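Dihydrodipicolinate synthase (Bacillus clausii KSM-K16, PDB 3E96) probably catalyses the condensation of pyruvate with aspartate semialdehyde that forms 4-hydroxy-tetrahydrodipicolinate on the way to lysine. Local coordinates at residues B[50-55]-B[72-77]; B[156-161]-B[185-190]; B[169-174]-B[193-198]; B[202-207]-B[228-233]. All coordinates share one frame; numbering follows the deposited sequence.

Interaction 1: B[50-55]-B[72-77]; sequences IVPCGN and RRTVEY
Thr74 reaches from its helix toward Ile50 and Pro52, where the chain leaves barrel strand 49-50. Its CB lies 4.0 Å from Pro52 CG, against the proline ring. The side chain then forks. With chi1 at -57°, OG1 stands beside the backbone N and CG2 lies opposite it, which carries the methyl to Ile50 CG2, tip to tip at 3.9 Å. The same methyl also packs against the pyrrolidine ring, 4.0 Å from Pro52 CG. The other branch, OG1, rests 3.3 Å from Pro52 CB, but its polar business lies elsewhere: it is hydrogen-bonded to Tyr35 OH of helix 32-43 and to Glu70 O, one turn back in its own helix. Swapping Thr74 for a glycine would probably open a gap beside Ile50 and Pro52 and leave the Tyr35 hydroxyl without this partner. Helix 64-78 is thus packed against the barrel as in other TIM-barrel enzymes, with Val84 of the next strand also touching Thr74 and Pro52. All three touching residues are buried, and no hydrogen bond joins the two segments: apolar packing holds the interface, and the buried hydroxyl, though it rests on the proline, has its hydrogen bonds with Tyr35 and Glu70.

Interaction 2: B[156-161]-B[185-190]; sequences DLAPLQ and EEHQIA
Ring contacts come first: Pro159 lies over one face of the His187 imidazole, in a CH-pi contact. Its CA sits 3.8 Å from the ring centroid, 23° off the normal and displaced toward the rim. The proline ring crosses the imidazole at a slant, bringing Pro159 CG to 3.7 Å from His187 NE2. The imidazole owes this position to its first torsion (chi1 -58°), which swings CG away from the carbonyl carbon and out against the 158-159 backbone. Plain van der Waals packing fills the rest: the Ala158 methyl lies 3.9 Å from His187 CD2, and the Ile189 CD1 methyl reaches to 4.1 Å from Ala158 O. Polar linkage is by water alone, since no direct hydrogen bond crosses. One water donates to Ala158 O at 2.8 Å and to His187 O at 2.6 Å, its two protons probably shared among several acceptors. The type I turn from Leu157 to Leu160, closed by Leu160 N to Leu157 O, presents Ala158 and Pro159 to the histidine. In the barrel this turn leads from helix 152-157 into strand 163-168, while His187 lies in the link from helix 173-180 to strand 190-193. Ile189 bridges inward, packing on Leu163 and Val166 of strand 163-168.

Interaction 3: B[169-174]-B[193-198]; sequences AINDLP and CGTAEK
The Asn171 amide meets Thr195 at its oxygen end. Thr195 OG1 lies in the carbonyl plane and donates to a lone pair of Asn171 OD1 at 2.7 Å, with a C=O...donor angle of 139°. The Thr195 methyl sits off to one side of the amide plane, its CG2 3.6 Å from Asn171 ND2. The ring of Phe203, from helix 200-206, packs on both Asn171 and Thr195. At Thr195 a chi1 of 48° tucks OG1 between the backbone N and the carbonyl carbon, the turn that aims the hydroxyl at the amide and leaves CG2 facing Ala169, 3.8 Å from Ala169 O. Behind it the backbones draw close, with Ala169 CA and Gly194 CA 4.6 Å apart, which leaves little room beside the Ala169 methyl at Gly194. Asn171 itself centres an inverse gamma turn, closed by a weak bond from Asp172 N to Ile170 O. Both segments follow barrel strands, 163-168 and 190-193, at the end where TIM barrels carry their active sites; Gly194 O is hydrogen-bonded to Tyr143 OH, the probable proton donor/acceptor. One short, directed hydrogen bond therefore joins two neighbouring loops beside the probable catalytic pocket, with methyl packing rather than charge completing the join.

Interaction 4: B[202-207]-B[228-233]; sequences FFWHAG and EALRNN
Two groups grip the carbonyl oxygen of Leu230: Asn233 N, 3.1 Å from Leu230 O, and a water that ties it to Trp204. Lying at the indole edge and in its plane, the water accepts from Trp204 NE1 at 2.9 Å while donating to Leu230 O at 3.2 Å. Above the indole, Leu230 CB stands over the five-membered ring, 3.8 Å from its centroid and 12° off the normal, a CH-pi contact. The two leucine methyls spread along the same ring system, with Leu230 CD1 3.7 Å from Trp204 CE3. The indole is carried outward by a chi1 of -164°, with CG turned opposite the backbone N and toward the neighbouring helix. This is helix-on-helix packing on the outer layer of the (beta/alpha)8 barrel, between helices 200-206 and 220-231, and each ends in a Schellman motif, at Gly207 and Asn233. A serine at Trp204 would probably strip the cover from Leu230 and leave the bridging water without its indole donor. Farther along the indole, Arg231 CG approaches obliquely, 3.8 Å from Trp204 CZ2. From there the extended arginine chain runs on past the ring, and its NH2 is hydrogen-bonded to Glu13 O, near the start of the barrel's first strand.

How the interactions relate
All four contacts belong to one TIM barrel. Interaction 3 lies closest to the probable catalytic residues: the Ala169 side chain is about 4 Å from that of Tyr143. Interactions 1 and 2 stand farther back, with the side chains of Pro52 and Ile189 about 8 Å and 9 Å from that of Lys167, the probable Schiff-base lysine. Interaction 4 is away from these sites, yet it touches interaction 3 through Phe203, whose CG lies 3.6 Å from Cys193 SG. Interactions 2 and 3 alternate along the chain, because strands 163-168 and 190-193 lead from one to the other. Interactions 1 and 3 lie on opposite sides of the chain's centre, their centres 23 Å apart.

Interaction 1: B[50-55]-B[72-77]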
loop_
_atom_site.group_PDB
_atom_site.type_symbol
_atom_site.label_atom_id
_atom_site.label_comp_id
_atom_site.label_asym_id
_atom_site.label_seq_id
_atom_site.Cartn_x
_atom_site.Cartn_y
_atom_site.Cartn_z
ATOM N N ILE B 50 -6.806 -22.113 5.053
ATOM C CA ILE B 50 -6.789 -20.929 5.901
ATOM C C ILE B 50 -5.598 -20.081 5.469
ATOM O O ILE B 50 -4.526 -20.607 5.154
ATOM C CB ILE B 50 -6.713 -21.311 7.399
ATOM C CG1 ILE B 50 -6.944 -20.061 8.255
ATOM C CG2 ILE B 50 -5.382 -21.989 7.712
ATOM C CD1 ILE B 50 -7.156 -20.347 9.732
ATOM N N VAL B 51 -5.796 -18.768 5.446
ATOM C CA VAL B 51 -4.765 -17.861 4.971
ATOM C C VAL B 51 -4.283 -16.809 5.967
ATOM O O VAL B 51 -4.738 -15.666 5.945
ATOM C CB VAL B 51 -5.261 -17.135 3.696
ATOM C CG1 VAL B 51 -4.128 -16.361 3.042
ATOM C CG2 VAL B 51 -5.850 -18.147 2.724
ATOM N N PRO B 52 -3.354 -17.182 6.858
ATOM C CA PRO B 52 -2.855 -16.199 7.823
ATOM C C PRO B 52 -2.125 -15.099 7.051
ATOM O O PRO B 52 -1.639 -15.329 5.941
ATOM C CB PRO B 52 -1.913 -17.019 8.704
ATOM C CG PRO B 52 -1.435 -18.115 7.772
ATOM C CD PRO B 52 -2.716 -18.495 7.055
ATOM N N CYS B 53 -2.054 -13.907 7.632
ATOM C CA CYS B 53 -1.395 -12.783 6.979
ATOM C C CYS B 53 -2.105 -12.351 5.703
ATOM O O CYS B 53 -1.483 -11.840 4.765
ATOM C CB CYS B 53 0.069 -13.121 6.690
ATOM S SG CYS B 53 1.082 -13.058 8.186
ATOM N N GLY B 54 -3.415 -12.576 5.670
ATOM C CA GLY B 54 -4.216 -12.156 4.535
ATOM C C GLY B 54 -4.641 -10.735 4.856
ATOM O O GLY B 54 -4.307 -10.220 5.924
ATOM N N ASN B 55 -5.373 -10.077 3.969
ATOM C CA ASN B 55 -5.762 -8.710 4.276
ATOM C C ASN B 55 -6.825 -8.628 5.362
ATOM O O ASN B 55 -6.887 -7.643 6.090
ATOM C CB ASN B 55 -6.190 -7.980 3.004
ATOM C CG ASN B 55 -5.013 -7.298 2.316
ATOM O OD1 ASN B 55 -4.921 -7.279 1.093
ATOM N ND2 ASN B 55 -4.105 -6.729 3.114
ATOM N N ARG B 72 3.423 -19.113 12.076
ATOM C CA ARG B 72 3.839 -20.209 12.956
ATOM C C ARG B 72 2.684 -20.659 13.846
ATOM O O ARG B 72 2.421 -21.853 13.976
ATOM C CB ARG B 72 5.026 -19.786 13.833
ATOM C CG ARG B 72 6.315 -19.532 13.061
ATOM C CD ARG B 72 7.512 -19.416 14.001
ATOM N NE ARG B 72 7.503 -18.184 14.789
ATOM C CZ ARG B 72 8.159 -17.077 14.453
ATOM N NH1 ARG B 72 8.882 -17.033 13.339
ATOM N NH2 ARG B 72 8.108 -16.015 15.241
ATOM N N ARG B 73 2.004 -19.698 14.465
ATOM C CA ARG B 73 0.874 -19.994 15.340
ATOM C C ARG B 73 -0.221 -20.749 14.586
ATOM O O ARG B 73 -0.827 -21.677 15.122
ATOM C CB ARG B 73 0.293 -18.694 15.908
ATOM C CG ARG B 73 1.223 -17.941 16.858
ATOM C CD ARG B 73 0.985 -18.333 18.314
ATOM N NE ARG B 73 1.923 -17.666 19.213
ATOM C CZ ARG B 73 1.828 -17.671 20.540
ATOM N NH1 ARG B 73 0.830 -18.307 21.137
ATOM N NH2 ARG B 73 2.741 -17.042 21.270
ATOM N N THR B 74 -0.476 -20.343 13.345
ATOM C CA THR B 74 -1.505 -20.981 12.532
ATOM C C THR B 74 -1.179 -22.454 12.295
ATOM O O THR B 74 -2.041 -23.321 12.452
ATOM C CB THR B 74 -1.658 -20.270 11.173
ATOM O OG1 THR B 74 -1.957 -18.884 11.396
ATOM C CG2 THR B 74 -2.785 -20.903 10.359
ATOM N N VAL B 75 0.063 -22.733 11.915
ATOM C CA VAL B 75 0.479 -24.108 11.676
ATOM C C VAL B 75 0.254 -24.934 12.941
ATOM O O VAL B 75 -0.234 -26.063 12.878
ATOM C CB VAL B 75 1.968 -24.179 11.264
ATOM C CG1 VAL B 75 2.433 -25.630 11.210
ATOM C CG2 VAL B 75 2.155 -23.521 9.903
ATOM N N GLU B 76 0.586 -24.360 14.093
ATOM C CA GLU B 76 0.415 -25.065 15.358
ATOM C C GLU B 76 -1.053 -25.312 15.689
ATOM O O GLU B 76 -1.441 -26.438 16.006
ATOM C CB GLU B 76 1.049 -24.282 16.515
ATOM C CG GLU B 76 1.015 -25.038 17.850
ATOM C CD GLU B 76 1.259 -24.143 19.054
ATOM O OE1 GLU B 76 2.147 -23.272 18.982
ATOM O OE2 GLU B 76 0.566 -24.318 20.084
ATOM N N TYR B 77 -1.867 -24.263 15.621
ATOM C CA TYR B 77 -3.279 -24.392 15.955
ATOM C C TYR B 77 -4.095 -25.213 14.968
ATOM O O TYR B 77 -5.097 -25.820 15.349
ATOM C CB TYR B 77 -3.918 -23.013 16.130
ATOM C CG TYR B 77 -3.300 -22.180 17.236
ATOM C CD1 TYR B 77 -2.854 -22.771 18.423
ATOM C CD2 TYR B 77 -3.172 -20.801 17.103
ATOM C CE1 TYR B 77 -2.292 -22.002 19.446
ATOM C CE2 TYR B 77 -2.616 -20.025 18.116
ATOM C CZ TYR B 77 -2.175 -20.629 19.282
ATOM O OH TYR B 77 -1.606 -19.858 20.270
#

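Interaction 2: B[156-161]-B[185-190]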
loop_
_atom_site.group_PDB
_atom_site.type_symbol
_atom_site.label_atom_id
_atom_site.label_comp_id
_atom_site.label_asym_id
_atom_site.label_seq_id
_atom_site.Cartn_x
_atom_site.Cartn_y
_atom_site.Cartn_z
ATOM N N ASP B 156 1.469 -14.515 -18.669
ATOM C CA ASP B 156 2.910 -14.730 -18.701
ATOM C C ASP B 156 3.474 -15.454 -17.482
ATOM O O ASP B 156 4.516 -16.106 -17.574
ATOM C CB ASP B 156 3.639 -13.398 -18.912
ATOM C CG ASP B 156 3.366 -12.803 -20.278
ATOM O OD1 ASP B 156 3.011 -13.574 -21.191
ATOM O OD2 ASP B 156 3.513 -11.576 -20.447
ATOM N N LEU B 157 2.789 -15.351 -16.348
ATOM C CA LEU B 157 3.239 -16.020 -15.129
ATOM C C LEU B 157 2.774 -17.470 -15.066
ATOM O O LEU B 157 3.421 -18.307 -14.438
ATOM C CB LEU B 157 2.712 -15.291 -13.888
ATOM C CG LEU B 157 3.319 -13.953 -13.472
ATOM C CD1 LEU B 157 2.490 -13.359 -12.330
ATOM C CD2 LEU B 157 4.756 -14.155 -13.033
ATOM N N ALA B 158 1.656 -17.759 -15.727
ATOM C CA ALA B 158 1.062 -19.096 -15.718
ATOM C C ALA B 158 2.014 -20.283 -15.881
ATOM O O ALA B 158 1.879 -21.278 -15.176
ATOM C CB ALA B 158 -0.041 -19.177 -16.767
ATOM N N PRO B 159 2.983 -20.195 -16.808
ATOM C CA PRO B 159 3.931 -21.294 -17.030
ATOM C C PRO B 159 4.764 -21.697 -15.815
ATOM O O PRO B 159 5.247 -22.827 -15.733
ATOM C CB PRO B 159 4.803 -20.772 -18.172
ATOM C CG PRO B 159 3.874 -19.883 -18.925
ATOM C CD PRO B 159 3.179 -19.136 -17.812
ATOM N N LEU B 160 4.948 -20.778 -14.875
ATOM C CA LEU B 160 5.739 -21.090 -13.689
ATOM C C LEU B 160 5.185 -22.308 -12.970
ATOM O O LEU B 160 4.016 -22.345 -12.588
ATOM C CB LEU B 160 5.777 -19.891 -12.736
ATOM C CG LEU B 160 6.513 -18.658 -13.260
ATOM C CD1 LEU B 160 6.316 -17.496 -12.286
ATOM C CD2 LEU B 160 8.000 -18.976 -13.449
ATOM N N GLN B 161 6.037 -23.313 -12.794
ATOM C CA GLN B 161 5.639 -24.543 -12.125
ATOM C C GLN B 161 5.052 -24.321 -10.738
ATOM O O GLN B 161 4.104 -24.998 -10.342
ATOM C CB GLN B 161 6.840 -25.487 -12.020
ATOM C CG GLN B 161 7.135 -26.223 -13.310
ATOM C CD GLN B 161 6.055 -27.233 -13.652
ATOM O OE1 GLN B 161 5.945 -27.678 -14.794
ATOM N NE2 GLN B 161 5.259 -27.609 -12.655
ATOM N N GLU B 185 -4.787 -25.418 -20.292
ATOM C CA GLU B 185 -4.965 -26.322 -19.160
ATOM C C GLU B 185 -3.605 -26.825 -18.699
ATOM O O GLU B 185 -3.428 -27.219 -17.549
ATOM C CB GLU B 185 -5.844 -27.511 -19.560
ATOM C CG GLU B 185 -7.241 -27.129 -20.026
ATOM C CD GLU B 185 -8.020 -26.352 -18.979
ATOM O OE1 GLU B 185 -8.205 -26.876 -17.858
ATOM O OE2 GLU B 185 -8.452 -25.217 -19.277
ATOM N N GLU B 186 -2.649 -26.800 -19.616
ATOM C CA GLU B 186 -1.292 -27.246 -19.347
ATOM C C GLU B 186 -0.654 -26.561 -18.134
ATOM O O GLU B 186 0.196 -27.143 -17.463
ATOM C CB GLU B 186 -0.431 -27.001 -20.585
ATOM C CG GLU B 186 1.040 -27.260 -20.382
ATOM C CD GLU B 186 1.865 -26.902 -21.600
ATOM O OE1 GLU B 186 3.095 -27.092 -21.549
ATOM O OE2 GLU B 186 1.286 -26.434 -22.602
ATOM N N HIS B 187 -1.061 -25.331 -17.845
ATOM C CA HIS B 187 -0.473 -24.618 -16.720
ATOM C C HIS B 187 -1.169 -24.828 -15.378
ATOM O O HIS B 187 -0.659 -24.418 -14.334
ATOM C CB HIS B 187 -0.358 -23.136 -17.063
ATOM C CG HIS B 187 0.462 -22.882 -18.289
ATOM N ND1 HIS B 187 1.639 -23.553 -18.545
ATOM C CD2 HIS B 187 0.269 -22.050 -19.339
ATOM C CE1 HIS B 187 2.134 -23.147 -19.700
ATOM N NE2 HIS B 187 1.321 -22.236 -20.203
ATOM N N GLN B 188 -2.323 -25.484 -15.412
ATOM C CA GLN B 188 -3.086 -25.796 -14.208
ATOM C C GLN B 188 -3.063 -24.696 -13.153
ATOM O O GLN B 188 -2.181 -24.658 -12.294
ATOM C CB GLN B 188 -2.560 -27.102 -13.606
ATOM C CG GLN B 188 -2.585 -28.262 -14.591
ATOM C CD GLN B 188 -1.913 -29.511 -14.054
ATOM O OE1 GLN B 188 -2.341 -30.080 -13.048
ATOM N NE2 GLN B 188 -0.850 -29.945 -14.727
ATOM N N ILE B 189 -4.045 -23.807 -13.217
ATOM C CA ILE B 189 -4.137 -22.712 -12.263
ATOM C C ILE B 189 -5.476 -22.775 -11.537
ATOM O O ILE B 189 -6.522 -22.936 -12.165
ATOM C CB ILE B 189 -4.038 -21.343 -12.981
ATOM C CG1 ILE B 189 -2.694 -21.220 -13.706
ATOM C CG2 ILE B 189 -4.229 -20.212 -11.981
ATOM C CD1 ILE B 189 -1.484 -21.267 -12.793
ATOM N N ALA B 190 -5.447 -22.674 -10.214
ATOM C CA ALA B 190 -6.686 -22.674 -9.457
ATOM C C ALA B 190 -7.192 -21.239 -9.551
ATOM O O ALA B 190 -6.508 -20.315 -9.117
ATOM C CB ALA B 190 -6.423 -23.041 -8.002
HETATM O O HOH W 1 1.424 -23.204 -13.253
#

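Interaction 3: B[169-174]-B[193-198]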
loop_
_atom_site.group_PDB
_atom_site.type_symbol
_atom_site.label_atom_id
_atom_site.label_comp_id
_atom_site.label_asym_id
_atom_site.label_seq_id
_atom_site.Cartn_x
_atom_site.Cartn_y
_atom_site.Cartn_z
ATOM N N ALA B 169 -8.922 -10.474 -8.118
ATOM C CA ALA B 169 -9.697 -9.528 -7.330
ATOM C C ALA B 169 -10.126 -8.256 -8.047
ATOM O O ALA B 169 -10.306 -7.211 -7.418
ATOM C CB ALA B 169 -8.925 -9.184 -6.058
ATOM N N ILE B 170 -10.265 -8.344 -9.364
ATOM C CA ILE B 170 -10.729 -7.221 -10.165
ATOM C C ILE B 170 -12.144 -7.650 -10.531
ATOM O O ILE B 170 -12.334 -8.660 -11.211
ATOM C CB ILE B 170 -9.892 -7.049 -11.446
ATOM C CG1 ILE B 170 -8.429 -6.795 -11.074
ATOM C CG2 ILE B 170 -10.441 -5.891 -12.275
ATOM C CD1 ILE B 170 -7.495 -6.686 -12.269
ATOM N N ASN B 171 -13.139 -6.902 -10.065
ATOM C CA ASN B 171 -14.525 -7.264 -10.335
ATOM C C ASN B 171 -14.993 -6.855 -11.717
ATOM O O ASN B 171 -15.958 -6.110 -11.879
ATOM C CB ASN B 171 -15.437 -6.688 -9.249
ATOM C CG ASN B 171 -15.187 -7.330 -7.895
ATOM O OD1 ASN B 171 -14.941 -8.540 -7.810
ATOM N ND2 ASN B 171 -15.250 -6.534 -6.831
ATOM N N ASP B 172 -14.289 -7.377 -12.711
ATOM C CA ASP B 172 -14.580 -7.118 -14.110
ATOM C C ASP B 172 -14.797 -8.513 -14.685
ATOM O O ASP B 172 -13.834 -9.205 -15.020
ATOM C CB ASP B 172 -13.369 -6.448 -14.761
ATOM C CG ASP B 172 -13.644 -5.998 -16.178
ATOM O OD1 ASP B 172 -14.317 -6.742 -16.914
ATOM O OD2 ASP B 172 -13.174 -4.906 -16.558
ATOM N N LEU B 173 -16.055 -8.937 -14.773
ATOM C CA LEU B 173 -16.366 -10.277 -15.260
ATOM C C LEU B 173 -15.865 -10.600 -16.670
ATOM O O LEU B 173 -15.323 -11.683 -16.893
ATOM C CB LEU B 173 -17.871 -10.552 -15.132
ATOM C CG LEU B 173 -18.364 -10.883 -13.710
ATOM C CD1 LEU B 173 -17.722 -12.170 -13.222
ATOM C CD2 LEU B 173 -18.035 -9.753 -12.758
ATOM N N PRO B 174 -16.049 -9.688 -17.643
ATOM C CA PRO B 174 -15.548 -10.017 -18.985
ATOM C C PRO B 174 -14.038 -10.244 -18.955
ATOM O O PRO B 174 -13.530 -11.148 -19.616
ATOM C CB PRO B 174 -15.940 -8.791 -19.812
ATOM C CG PRO B 174 -17.229 -8.371 -19.162
ATOM C CD PRO B 174 -16.877 -8.468 -17.681
ATOM N N CYS B 193 -12.022 -16.573 -6.699
ATOM C CA CYS B 193 -12.629 -15.247 -6.642
ATOM C C CYS B 193 -12.086 -14.596 -5.374
ATOM O O CYS B 193 -12.402 -15.032 -4.266
ATOM C CB CYS B 193 -14.148 -15.346 -6.551
ATOM S SG CYS B 193 -14.937 -13.758 -6.195
ATOM N N GLY B 194 -11.266 -13.564 -5.532
ATOM C CA GLY B 194 -10.678 -12.906 -4.375
ATOM C C GLY B 194 -11.531 -11.829 -3.734
ATOM O O GLY B 194 -11.069 -11.153 -2.812
ATOM N N THR B 195 -12.770 -11.673 -4.197
ATOM C CA THR B 195 -13.649 -10.644 -3.652
ATOM C C THR B 195 -14.839 -11.153 -2.833
ATOM O O THR B 195 -15.813 -10.433 -2.613
ATOM C CB THR B 195 -14.127 -9.702 -4.774
ATOM O OG1 THR B 195 -14.597 -10.472 -5.885
ATOM C CG2 THR B 195 -12.961 -8.816 -5.243
ATOM N N ALA B 196 -14.733 -12.406 -2.398
ATOM C CA ALA B 196 -15.706 -13.071 -1.538
ATOM C C ALA B 196 -17.118 -13.357 -2.037
ATOM O O ALA B 196 -17.422 -13.239 -3.222
ATOM C CB ALA B 196 -15.770 -12.347 -0.188
ATOM N N GLU B 197 -17.972 -13.746 -1.096
ATOM C CA GLU B 197 -19.346 -14.143 -1.378
ATOM C C GLU B 197 -20.232 -13.260 -2.250
ATOM O O GLU B 197 -21.050 -13.784 -3.003
ATOM C CB GLU B 197 -20.066 -14.466 -0.062
ATOM C CG GLU B 197 -19.529 -15.734 0.616
ATOM C CD GLU B 197 -18.429 -15.465 1.633
ATOM O OE1 GLU B 197 -17.756 -14.416 1.540
ATOM O OE2 GLU B 197 -18.232 -16.316 2.528
ATOM N N LYS B 198 -20.097 -11.941 -2.161
ATOM C CA LYS B 198 -20.935 -11.077 -2.991
ATOM C C LYS B 198 -20.656 -11.336 -4.470
ATOM O O LYS B 198 -21.560 -11.303 -5.303
ATOM C CB LYS B 198 -20.676 -9.597 -2.680
ATOM C CG LYS B 198 -21.434 -8.634 -3.603
ATOM C CD LYS B 198 -21.242 -7.178 -3.199
ATOM C CE LYS B 198 -21.952 -6.243 -4.173
ATOM N NZ LYS B 198 -21.717 -4.807 -3.855
#

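Interaction 4: B[202-207]-B[228-233]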
loop_
_atom_site.group_PDB
_atom_site.type_symbol
_atom_site.label_atom_id
_atom_site.label_comp_id
_atom_site.label_asym_id
_atom_site.label_seq_id
_atom_site.Cartn_x
_atom_site.Cartn_y
_atom_site.Cartn_z
ATOM N N PHE B 202 -21.052 -14.942 -9.503
ATOM C CA PHE B 202 -20.743 -14.417 -10.826
ATOM C C PHE B 202 -19.405 -14.950 -11.341
ATOM O O PHE B 202 -19.290 -15.343 -12.503
ATOM C CB PHE B 202 -20.743 -12.893 -10.759
ATOM C CG PHE B 202 -22.012 -12.325 -10.175
ATOM C CD1 PHE B 202 -23.169 -12.228 -10.947
ATOM C CD2 PHE B 202 -22.063 -11.937 -8.837
ATOM C CE1 PHE B 202 -24.362 -11.756 -10.400
ATOM C CE2 PHE B 202 -23.255 -11.461 -8.271
ATOM C CZ PHE B 202 -24.407 -11.371 -9.054
ATOM N N PHE B 203 -18.395 -14.958 -10.480
ATOM C CA PHE B 203 -17.088 -15.480 -10.865
ATOM C C PHE B 203 -17.202 -16.974 -11.154
ATOM O O PHE B 203 -16.581 -17.479 -12.088
ATOM C CB PHE B 203 -16.062 -15.283 -9.741
ATOM C CG PHE B 203 -15.393 -13.944 -9.745
ATOM C CD1 PHE B 203 -16.131 -12.779 -9.565
ATOM C CD2 PHE B 203 -14.008 -13.849 -9.908
ATOM C CE1 PHE B 203 -15.503 -11.532 -9.543
ATOM C CE2 PHE B 203 -13.368 -12.610 -9.888
ATOM C CZ PHE B 203 -14.117 -11.446 -9.706
ATOM N N TRP B 204 -17.994 -17.681 -10.349
ATOM C CA TRP B 204 -18.150 -19.125 -10.526
ATOM C C TRP B 204 -18.673 -19.453 -11.918
ATOM O O TRP B 204 -18.140 -20.334 -12.597
ATOM C CB TRP B 204 -19.091 -19.698 -9.460
ATOM C CG TRP B 204 -19.010 -21.191 -9.332
ATOM C CD1 TRP B 204 -19.654 -22.122 -10.097
ATOM C CD2 TRP B 204 -18.206 -21.925 -8.399
ATOM N NE1 TRP B 204 -19.302 -23.392 -9.694
ATOM C CE2 TRP B 204 -18.414 -23.299 -8.655
ATOM C CE3 TRP B 204 -17.330 -21.553 -7.370
ATOM C CZ2 TRP B 204 -17.773 -24.304 -7.917
ATOM C CZ3 TRP B 204 -16.694 -22.553 -6.637
ATOM C CH2 TRP B 204 -16.921 -23.911 -6.916
ATOM N N HIS B 205 -19.715 -18.740 -12.337
ATOM C CA HIS B 205 -20.303 -18.935 -13.657
ATOM C C HIS B 205 -19.265 -18.673 -14.750
ATOM O O HIS B 205 -19.278 -19.317 -15.802
ATOM C CB HIS B 205 -21.494 -17.992 -13.846
ATOM C CG HIS B 205 -22.009 -17.938 -15.250
ATOM N ND1 HIS B 205 -22.664 -18.994 -15.845
ATOM C CD2 HIS B 205 -21.943 -16.961 -16.186
ATOM C CE1 HIS B 205 -22.981 -18.670 -17.087
ATOM N NE2 HIS B 205 -22.555 -17.442 -17.318
ATOM N N ALA B 206 -18.366 -17.730 -14.489
ATOM C CA ALA B 206 -17.328 -17.364 -15.447
ATOM C C ALA B 206 -16.074 -18.246 -15.431
ATOM O O ALA B 206 -15.193 -18.078 -16.280
ATOM C CB ALA B 206 -16.937 -15.898 -15.248
ATOM N N GLY B 207 -15.971 -19.166 -14.475
ATOM C CA GLY B 207 -14.808 -20.043 -14.456
ATOM C C GLY B 207 -14.086 -20.274 -13.138
ATOM O O GLY B 207 -13.229 -21.157 -13.054
ATOM N N GLU B 228 -21.282 -25.255 -1.548
ATOM C CA GLU B 228 -21.977 -26.484 -1.908
ATOM C C GLU B 228 -23.053 -26.234 -2.963
ATOM O O GLU B 228 -23.193 -27.015 -3.902
ATOM C CB GLU B 228 -22.575 -27.129 -0.660
ATOM C CG GLU B 228 -21.529 -27.353 0.426
ATOM C CD GLU B 228 -22.009 -28.256 1.539
ATOM O OE1 GLU B 228 -23.154 -28.075 2.002
ATOM O OE2 GLU B 228 -21.231 -29.140 1.959
ATOM N N ALA B 229 -23.797 -25.142 -2.815
ATOM C CA ALA B 229 -24.843 -24.802 -3.774
ATOM C C ALA B 229 -24.225 -24.576 -5.151
ATOM O O ALA B 229 -24.744 -25.053 -6.160
ATOM C CB ALA B 229 -25.594 -23.546 -3.319
ATOM N N LEU B 230 -23.112 -23.849 -5.190
ATOM C CA LEU B 230 -22.434 -23.576 -6.453
ATOM C C LEU B 230 -21.943 -24.874 -7.091
ATOM O O LEU B 230 -22.126 -25.098 -8.286
ATOM C CB LEU B 230 -21.248 -22.632 -6.227
ATOM C CG LEU B 230 -21.582 -21.169 -5.902
ATOM C CD1 LEU B 230 -20.325 -20.426 -5.462
ATOM C CD2 LEU B 230 -22.188 -20.502 -7.132
ATOM N N ARG B 231 -21.313 -25.723 -6.287
ATOM C CA ARG B 231 -20.796 -26.992 -6.784
ATOM C C ARG B 231 -21.908 -27.906 -7.293
ATOM O O ARG B 231 -21.702 -28.665 -8.236
ATOM C CB ARG B 231 -20.000 -27.702 -5.685
ATOM C CG ARG B 231 -18.608 -27.124 -5.449
ATOM C CD ARG B 231 -17.934 -27.808 -4.277
ATOM N NE ARG B 231 -16.514 -27.486 -4.177
ATOM C CZ ARG B 231 -15.724 -27.920 -3.199
ATOM N NH1 ARG B 231 -16.219 -28.688 -2.241
ATOM N NH2 ARG B 231 -14.438 -27.598 -3.183
ATOM N N ASN B 232 -23.080 -27.835 -6.671
ATOM C CA ASN B 232 -24.204 -28.672 -7.086
ATOM C C ASN B 232 -25.012 -28.034 -8.205
ATOM O O ASN B 232 -25.980 -28.620 -8.690
ATOM C CB ASN B 232 -25.140 -28.948 -5.909
ATOM C CG ASN B 232 -24.474 -29.737 -4.807
ATOM O OD1 ASN B 232 -23.640 -30.602 -5.067
ATOM N ND2 ASN B 232 -24.851 -29.455 -3.566
ATOM N N ASN B 233 -24.620 -26.832 -8.611
ATOM C CA ASN B 233 -25.332 -26.118 -9.662
ATOM C C ASN B 233 -26.789 -25.913 -9.270
ATOM O O ASN B 233 -27.686 -25.940 -10.114
ATOM C CB ASN B 233 -25.246 -26.885 -10.981
ATOM C CG ASN B 233 -23.832 -26.944 -11.521
ATOM O OD1 ASN B 233 -23.222 -25.911 -11.798
ATOM N ND2 ASN B 233 -23.302 -28.150 -11.670
HETATM O O HOH W 2 -20.186 -25.909 -10.702
#